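LysR family transcriptional regulator (PDB 5B7H) probably regulates transcription as a DNA-binding LysR-family factor of the OxyR type, represented here by its regulatory domain. Local coordinates at residues Q17-I23 with L66-A72; S82-G86 with N209-V215. The protein carries 1 engineered substitution. All blocks are in the same frame, centred on the assembly; numbering follows the deposited sequence.

Contact 1: residues Q17-I23 with L66-A72; sequences QLKLGCI and LDVLILA
With CG set anti to its carbonyl carbon and beside its own backbone N (chi1 -67°), Asp67 sends its carboxylate across to the backbone of Lys19, just before strand 68-73 begins to pair in parallel with strand 16-22 in the type II periplasmic-binding-protein fold. OD2 receives Lys19 N through its anti lone pair at 2.9 Å, in an almost straight bond (176°), while Asp67 N returns a bond of 2.8 Å to Lys19 O. A short acidic residue suits this place: both backbone polar atoms of Lys19 are gripped by one residue. Regular parallel pairing follows, with Gly21 N bonded to Val68 O and Ile70 N to Gly21 O.

Gly21 suits its position because, without a side chain, it lets Leu66 CD1 and Leu69 CD2 each approach its CA to 3.9 Å. On the opposite face, Leu20 CD1 lies 3.9 Å from Val68 CG1 and 4.0 Å from Ile70 CD1. These branched apolar chains pack against helices 205-217 and 27-41. Buried Ile70 O has no conventional hydrogen-bond partner in the model; the CA-H of Cys22 points at it, with CA 3.4 Å from O.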
ATOM      1  N   GLN A  17      -0.913  11.172 -23.046  1.00 20.98           N
ATOM      2  CA  GLN A  17      -0.358  10.657 -21.806  1.00 17.79           C
ATOM      3  C   GLN A  17      -0.394  11.735 -20.732  1.00 19.81           C
ATOM      4  O   GLN A  17      -0.173  12.914 -21.012  1.00 22.94           O
ATOM      5  CB  GLN A  17       1.047  10.226 -22.080  1.00 24.49           C
ATOM      6  CG  GLN A  17       1.791   9.660 -20.946  1.00 32.96           C
ATOM      7  CD  GLN A  17       3.171   9.271 -21.398  1.00 36.68           C
ATOM      8  OE1 GLN A  17       3.364   8.186 -21.962  1.00 42.90           O
ATOM      9  NE2 GLN A  17       4.147  10.158 -21.168  1.00 28.59           N
ATOM     10  N   LEU A  18      -0.696  11.321 -19.498  1.00 14.10           N
ATOM     11  CA  LEU A  18      -0.665  12.206 -18.347  1.00 14.26           C
ATOM     12  C   LEU A  18       0.112  11.500 -17.244  1.00 12.89           C
ATOM     13  O   LEU A  18      -0.144  10.315 -17.009  1.00 13.75           O
ATOM     14  CB  LEU A  18      -2.105  12.459 -17.908  1.00 21.65           C
ATOM     15  CG  LEU A  18      -2.461  13.651 -17.074  1.00 27.12           C
ATOM     16  CD1 LEU A  18      -2.079  14.885 -17.877  1.00 21.13           C
ATOM     17  CD2 LEU A  18      -3.962  13.597 -16.821  1.00 31.38           C
ATOM     18  N   LYS A  19       1.056  12.206 -16.600  1.00 10.42           N
ATOM     19  CA  LYS A  19       1.759  11.730 -15.415  1.00  8.50           C
ATOM     20  C   LYS A  19       1.072  12.273 -14.169  1.00  9.01           C
ATOM     21  O   LYS A  19       1.092  13.475 -13.911  1.00 10.01           O
ATOM     22  CB  LYS A  19       3.262  12.071 -15.434  1.00 11.89           C
ATOM     23  CG  LYS A  19       3.976  11.419 -16.637  1.00 13.25           C
ATOM     24  CD  LYS A  19       5.367  11.961 -16.834  1.00 20.87           C
ATOM     25  CE  LYS A  19       6.285  10.964 -17.501  1.00 24.48           C
ATOM     26  NZ  LYS A  19       7.642  11.564 -17.622  1.00 22.57           N
ATOM     27  N   LEU A  20       0.532  11.383 -13.366  1.00  7.54           N
ATOM     28  CA  LEU A  20      -0.282  11.785 -12.218  1.00  7.37           C
ATOM     29  C   LEU A  20       0.332  11.205 -10.953  1.00  6.82           C
ATOM     30  O   LEU A  20       0.619  10.009 -10.899  1.00  7.87           O
ATOM     31  CB  LEU A  20      -1.747  11.292 -12.390  1.00  7.79           C
ATOM     32  CG  LEU A  20      -2.701  11.680 -11.262  1.00  9.05           C
ATOM     33  CD1 LEU A  20      -4.136  11.855 -11.890  1.00 12.88           C
ATOM     34  CD2 LEU A  20      -2.734  10.633 -10.162  1.00  8.11           C
ATOM     35  N   GLY A  21       0.498  12.041  -9.932  1.00  8.37           N
ATOM     36  CA  GLY A  21       1.022  11.624  -8.647  1.00  7.00           C
ATOM     37  C   GLY A  21      -0.107  11.578  -7.631  1.00  7.21           C
ATOM     38  O   GLY A  21      -1.036  12.380  -7.679  1.00  8.10           O
ATOM     39  N   CYS A  22       0.017  10.681  -6.671  1.00  6.76           N
ATOM     40  CA  CYS A  22      -1.009  10.554  -5.653  1.00  6.57           C
ATOM     41  C   CYS A  22      -0.411   9.993  -4.369  1.00  7.39           C
ATOM     42  O   CYS A  22       0.551   9.223  -4.418  1.00  7.24           O
ATOM     43  CB  CYS A  22      -2.088   9.612  -6.201  1.00  8.17           C
ATOM     44  SG  CYS A  22      -3.611   9.498  -5.183  1.00  9.13           S
ATOM     45  N   ILE A  23      -0.952  10.413  -3.225  1.00  7.20           N
ATOM     46  CA  ILE A  23      -0.431  10.007  -1.907  1.00  8.50           C
ATOM     47  C   ILE A  23      -0.832   8.593  -1.505  1.00  8.09           C
ATOM     48  O   ILE A  23      -1.855   8.050  -1.969  1.00  7.43           O
ATOM     49  CB  ILE A  23      -0.836  11.002  -0.801  1.00  8.13           C
ATOM     50  CG1 ILE A  23      -2.343  11.104  -0.704  1.00  8.62           C
ATOM     51  CG2 ILE A  23      -0.185  12.387  -1.110  1.00 10.14           C
ATOM     52  CD1 ILE A  23      -2.770  11.939   0.534  1.00  7.29           C
ATOM     53  N   LEU A  66       5.923  15.449 -13.003  1.00  9.86           N
ATOM     54  CA  LEU A  66       4.539  15.015 -13.027  1.00  9.04           C
ATOM     55  C   LEU A  66       3.726  16.174 -13.576  1.00  9.14           C
ATOM     56  O   LEU A  66       4.149  17.326 -13.494  1.00 11.50           O
ATOM     57  CB  LEU A  66       4.038  14.676 -11.615  1.00  8.94           C
ATOM     58  CG  LEU A  66       4.840  13.548 -10.951  1.00 10.61           C
ATOM     59  CD1 LEU A  66       4.441  13.399  -9.449  1.00 11.78           C
ATOM     60  CD2 LEU A  66       4.552  12.231 -11.685  1.00 12.47           C
ATOM     61  N   ASP A  67       2.558  15.862 -14.152  1.00  8.89           N
ATOM     62  CA  ASP A  67       1.628  16.874 -14.670  1.00 12.22           C
ATOM     63  C   ASP A  67       0.618  17.332 -13.631  1.00 10.54           C
ATOM     64  O   ASP A  67       0.229  18.484 -13.643  1.00 10.36           O
ATOM     65  CB  ASP A  67       0.803  16.304 -15.839  1.00 11.64           C
ATOM     66  CG  ASP A  67       1.640  16.004 -17.048  1.00 20.67           C
ATOM     67  OD1 ASP A  67       2.248  16.970 -17.569  1.00 24.74           O
ATOM     68  OD2 ASP A  67       1.721  14.836 -17.499  1.00 15.68           O
ATOM     69  N   VAL A  68       0.133  16.447 -12.767  1.00  8.24           N
ATOM     70  CA  VAL A  68      -0.948  16.787 -11.859  1.00  8.79           C
ATOM     71  C   VAL A  68      -0.883  15.820 -10.692  1.00  9.03           C
ATOM     72  O   VAL A  68      -0.398  14.685 -10.829  1.00  8.43           O
ATOM     73  CB  VAL A  68      -2.315  16.721 -12.596  1.00  9.30           C
ATOM     74  CG1 VAL A  68      -2.597  15.279 -13.117  1.00 11.00           C
ATOM     75  CG2 VAL A  68      -3.482  17.236 -11.777  1.00  9.41           C
ATOM     76  N   LEU A  69      -1.355  16.264  -9.543  1.00  7.55           N
ATOM     77  CA  LEU A  69      -1.389  15.466  -8.323  1.00  7.27           C
ATOM     78  C   LEU A  69      -2.814  15.368  -7.837  1.00  8.12           C
ATOM     79  O   LEU A  69      -3.611  16.297  -8.011  1.00  7.24           O
ATOM     80  CB  LEU A  69      -0.579  16.119  -7.177  1.00  7.43           C
ATOM     81  CG  LEU A  69       0.837  16.620  -7.557  1.00  7.79           C
ATOM     82  CD1 LEU A  69       1.471  17.337  -6.337  1.00  9.29           C
ATOM     83  CD2 LEU A  69       1.679  15.424  -8.055  1.00  9.23           C
ATOM     84  N   ILE A  70      -3.119  14.258  -7.177  1.00  6.84           N
ATOM     85  CA  ILE A  70      -4.307  14.117  -6.344  1.00  7.56           C
ATOM     86  C   ILE A  70      -3.790  14.038  -4.919  1.00  8.31           C
ATOM     87  O   ILE A  70      -3.061  13.085  -4.555  1.00 10.13           O
ATOM     88  CB  ILE A  70      -5.175  12.912  -6.745  1.00  7.34           C
ATOM     89  CG1 ILE A  70      -5.703  13.080  -8.182  1.00  8.75           C
ATOM     90  CG2 ILE A  70      -6.288  12.760  -5.712  1.00  8.88           C
ATOM     91  CD1 ILE A  70      -6.537  11.817  -8.737  1.00 11.86           C
ATOM     92  N   LEU A  71      -4.140  15.049  -4.131  1.00  8.05           N
ATOM     93  CA  LEU A  71      -3.660  15.194  -2.766  1.00  8.16           C
ATOM     94  C   LEU A  71      -4.840  15.279  -1.820  1.00  8.14           C
ATOM     95  O   LEU A  71      -5.968  15.580  -2.210  1.00  9.47           O
ATOM     96  CB  LEU A  71      -2.848  16.510  -2.610  1.00 10.48           C
ATOM     97  CG  LEU A  71      -1.549  16.687  -3.424  1.00  8.22           C
ATOM     98  CD1 LEU A  71      -0.823  17.941  -3.025  1.00 12.58           C
ATOM     99  CD2 LEU A  71      -0.644  15.486  -3.198  1.00 11.31           C
ATOM    100  N   ALA A  72      -4.554  15.013  -0.546  1.00  8.02           N
ATOM    101  CA  ALA A  72      -5.429  15.470   0.539  1.00  7.45           C
ATOM    102  C   ALA A  72      -5.059  16.906   0.925  1.00  7.65           C
ATOM    103  O   ALA A  72      -3.877  17.241   1.069  1.00  8.62           O
ATOM    104  CB  ALA A  72      -5.318  14.524   1.742  1.00  9.10           C
TER
HETATM  105  O   HOH W   1       2.970  13.219 -19.901  1.00 41.80           O

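Contact 2: residues S82-G86 with N209-V215; sequences SRVVG and NQLAEVV
The guanidinium of Arg83 holds two side-chain acceptors of the helix near its own plane, yet it approaches both from outside the planes of their own groups. NH1 donates to Asn209 OD1 at 2.8 Å from 40° outside the amide plane, and NH2 forms a salt bridge with Glu213 OE2 from above the carboxylate; the modelled 2.5 Å between NH2 and OE2 is unusually short, so its exact geometry is doubtful. This is alpha/beta packing: helix 205-217 lies against strand 81-95 of the central sheet, the axes of the two short segments approaching to 8.1 Å at only 24° from parallel.

Arginine suits the place because it is long and has several N-H groups directed outward in one plane. Its chain runs extended from CG to NE, spanning the gap so that the head group arrives between residues one helical turn apart. Glu213 starts out pointing away from the strand, but the bend at chi2 brings its carboxylate back to the arginine. A water ties the two together again, accepting from Arg83 NH1 at 2.8 Å and donating to Glu213 OE2. Bonds at both terminal nitrogens should restrict the guanidinium's rotation, and Ala212 CB lies over one face, toward its rim, 3.8 Å from NE. A methyl group is small enough to allow this close passage.

Further along, polar bonds give way to hydrocarbon. Val85 belongs to a classic beta bulge in which it and Gly86 both face Ile194, and its two methyls divide their work between Ala212 and Val215, three residues apart on the helix. A beta-branched residue suits this spot: CG1 lies 3.7 Å from Ala212 CB, while CG2 reaches Val215 CG1 at 3.6 Å.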
ATOM      1  N   SER A  82      -4.930  24.750  -7.549  1.00  9.84           N
ATOM      2  CA  SER A  82      -5.632  23.596  -6.992  1.00  9.35           C
ATOM      3  C   SER A  82      -7.124  23.721  -7.136  1.00  9.42           C
ATOM      4  O   SER A  82      -7.682  24.798  -7.264  1.00  9.87           O
ATOM      5  CB  SER A  82      -5.227  23.277  -5.563  1.00 14.31           C
ATOM      6  OG  SER A  82      -5.769  24.225  -4.700  1.00 18.45           O
ATOM      7  N   ARG A  83      -7.772  22.564  -7.088  1.00  9.01           N
ATOM      8  CA  ARG A  83      -9.213  22.474  -7.160  1.00  9.10           C
ATOM      9  C   ARG A  83      -9.638  21.355  -6.221  1.00  8.77           C
ATOM     10  O   ARG A  83      -9.245  20.207  -6.440  1.00  9.57           O
ATOM     11  CB  ARG A  83      -9.639  22.121  -8.593  1.00 13.25           C
ATOM     12  CG  ARG A  83     -11.118  22.051  -8.763  1.00 19.18           C
ATOM     13  CD  ARG A  83     -11.489  22.176 -10.256  1.00 14.26           C
ATOM     14  NE  ARG A  83     -12.855  21.785 -10.406  1.00 16.10           N
ATOM     15  CZ  ARG A  83     -13.478  21.732 -11.554  1.00 15.38           C
ATOM     16  NH1 ARG A  83     -12.812  22.009 -12.679  1.00 14.66           N
ATOM     17  NH2 ARG A  83     -14.742  21.324 -11.561  1.00 19.46           N
ATOM     18  N   VAL A  84     -10.442  21.663  -5.211  1.00  9.00           N
ATOM     19  CA  VAL A  84     -11.020  20.650  -4.335  1.00  9.28           C
ATOM     20  C   VAL A  84     -12.172  19.981  -5.066  1.00 10.22           C
ATOM     21  O   VAL A  84     -13.034  20.652  -5.639  1.00 12.14           O
ATOM     22  CB  VAL A  84     -11.519  21.297  -3.049  1.00 10.77           C
ATOM     23  CG1 VAL A  84     -12.351  20.314  -2.213  1.00 10.37           C
ATOM     24  CG2 VAL A  84     -10.310  21.821  -2.265  1.00 12.45           C
ATOM     25  N   VAL A  85     -12.197  18.651  -5.028  1.00  8.44           N
ATOM     26  CA  VAL A  85     -13.168  17.881  -5.806  1.00 12.75           C
ATOM     27  C   VAL A  85     -14.085  17.054  -4.945  1.00 13.79           C
ATOM     28  O   VAL A  85     -15.108  16.564  -5.457  1.00 13.09           O
ATOM     29  CB  VAL A  85     -12.461  16.966  -6.836  1.00 10.72           C
ATOM     30  CG1 VAL A  85     -11.779  17.845  -7.935  1.00 12.98           C
ATOM     31  CG2 VAL A  85     -11.399  16.026  -6.153  1.00 14.36           C
ATOM     32  N   GLY A  86     -13.774  16.883  -3.677  1.00  9.64           N
ATOM     33  CA  GLY A  86     -14.729  16.205  -2.804  1.00 10.66           C
ATOM     34  C   GLY A  86     -14.178  16.050  -1.401  1.00 10.98           C
ATOM     35  O   GLY A  86     -13.096  16.529  -1.073  1.00 10.06           O
ATOM     36  N   ASN A 209      -9.159  20.159 -15.635  1.00 15.51           N
ATOM     37  CA  ASN A 209     -10.516  20.449 -15.185  1.00 17.28           C
ATOM     38  C   ASN A 209     -11.472  19.314 -15.559  1.00 15.81           C
ATOM     39  O   ASN A 209     -12.345  18.964 -14.758  1.00 16.47           O
ATOM     40  CB  ASN A 209     -10.969  21.827 -15.687  1.00 19.20           C
ATOM     41  CG  ASN A 209     -10.357  22.989 -14.869  1.00 24.01           C
ATOM     42  OD1 ASN A 209     -10.331  22.973 -13.636  1.00 16.30           O
ATOM     43  ND2 ASN A 209      -9.868  24.001 -15.575  1.00 36.29           N
ATOM     44  N   GLN A 210     -11.314  18.693 -16.741  1.00 13.47           N
ATOM     45  CA  GLN A 210     -12.139  17.504 -17.053  1.00 16.06           C
ATOM     46  C   GLN A 210     -11.848  16.355 -16.100  1.00 14.66           C
ATOM     47  O   GLN A 210     -12.758  15.637 -15.680  1.00 15.30           O
ATOM     48  CB  GLN A 210     -11.915  16.989 -18.475  1.00 19.22           C
ATOM     49  CG  GLN A 210     -12.472  17.910 -19.559  1.00 30.24           C
ATOM     50  CD  GLN A 210     -12.063  17.497 -20.954  1.00 41.27           C
ATOM     51  OE1 GLN A 210     -11.037  17.960 -21.479  1.00 45.84           O
ATOM     52  NE2 GLN A 210     -12.861  16.622 -21.571  1.00 36.44           N
ATOM     53  N   LEU A 211     -10.571  16.144 -15.771  1.00 12.81           N
ATOM     54  CA  LEU A 211     -10.223  15.118 -14.828  1.00 10.83           C
ATOM     55  C   LEU A 211     -10.837  15.417 -13.469  1.00 12.57           C
ATOM     56  O   LEU A 211     -11.281  14.502 -12.785  1.00 11.29           O
ATOM     57  CB  LEU A 211      -8.690  15.052 -14.730  1.00 13.67           C
ATOM     58  CG  LEU A 211      -8.191  13.841 -13.986  1.00 21.37           C
ATOM     59  CD1 LEU A 211      -8.661  12.563 -14.685  1.00 25.71           C
ATOM     60  CD2 LEU A 211      -6.631  13.917 -13.933  1.00 26.20           C
ATOM     61  N   ALA A 212     -10.818  16.687 -13.040  1.00 11.22           N
ATOM     62  CA  ALA A 212     -11.382  17.049 -11.744  1.00 13.38           C
ATOM     63  C   ALA A 212     -12.871  16.703 -11.688  1.00 11.75           C
ATOM     64  O   ALA A 212     -13.339  16.184 -10.660  1.00 13.08           O
ATOM     65  CB  ALA A 212     -11.189  18.563 -11.499  1.00 12.15           C
ATOM     66  N   GLU A 213     -13.601  16.923 -12.797  1.00 13.23           N
ATOM     67  CA  GLU A 213     -15.021  16.553 -12.839  1.00 15.48           C
ATOM     68  C   GLU A 213     -15.207  15.057 -12.646  1.00 14.88           C
ATOM     69  O   GLU A 213     -16.097  14.615 -11.889  1.00 15.30           O
ATOM     70  CB  GLU A 213     -15.628  16.963 -14.177  1.00 23.30           C
ATOM     71  CG  GLU A 213     -15.511  18.456 -14.463  1.00 35.26           C
ATOM     72  CD  GLU A 213     -16.323  19.302 -13.506  1.00 52.62           C
ATOM     73  OE1 GLU A 213     -17.162  18.740 -12.760  1.00 57.88           O
ATOM     74  OE2 GLU A 213     -16.116  20.538 -13.500  1.00 54.67           O
ATOM     75  N   VAL A 214     -14.367  14.260 -13.316  1.00 12.67           N
ATOM     76  CA  VAL A 214     -14.451  12.800 -13.184  1.00 11.75           C
ATOM     77  C   VAL A 214     -14.195  12.355 -11.747  1.00 12.23           C
ATOM     78  O   VAL A 214     -14.953  11.568 -11.160  1.00 14.20           O
ATOM     79  CB  VAL A 214     -13.448  12.130 -14.146  1.00 14.73           C
ATOM     80  CG1 VAL A 214     -13.433  10.630 -13.879  1.00 14.25           C
ATOM     81  CG2 VAL A 214     -13.842  12.378 -15.602  1.00 16.71           C
ATOM     82  N   VAL A 215     -13.149  12.901 -11.123  1.00  9.53           N
ATOM     83  CA  VAL A 215     -12.813  12.510  -9.767  1.00  9.04           C
ATOM     84  C   VAL A 215     -13.906  12.936  -8.809  1.00 10.38           C
ATOM     85  O   VAL A 215     -14.270  12.184  -7.904  1.00 11.25           O
ATOM     86  CB  VAL A 215     -11.449  13.107  -9.375  1.00 11.79           C
ATOM     87  CG1 VAL A 215     -11.143  12.836  -7.896  1.00 13.08           C
ATOM     88  CG2 VAL A 215     -10.375  12.531 -10.268  1.00 11.67           C
TER
HETATM   89  O   HOH W   2     -14.474  21.867 -14.894  1.00 26.58           O

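Both contacts involve the same sheet of the regulatory domain: one pairs its strands, the other lays a helix on it. Contact 1 is buried and joins strand to strand, chiefly through backbone hydrogen bonds, with apolar side chains on both faces and its carboxylate near an end. Contact 2 is only partly buried; no backbone hydrogen bonds cross it, and charged and amide groups serve its more exposed rim beside a small apolar patch. Helix 205-217 connects them: Leu211 CD2 packs on Leu20 CD1 at 3.8 Å. The same helix covers strands 16-22 and 68-73 and also packs on strand 81-95, with Val215 touching both Ile70 and Val85.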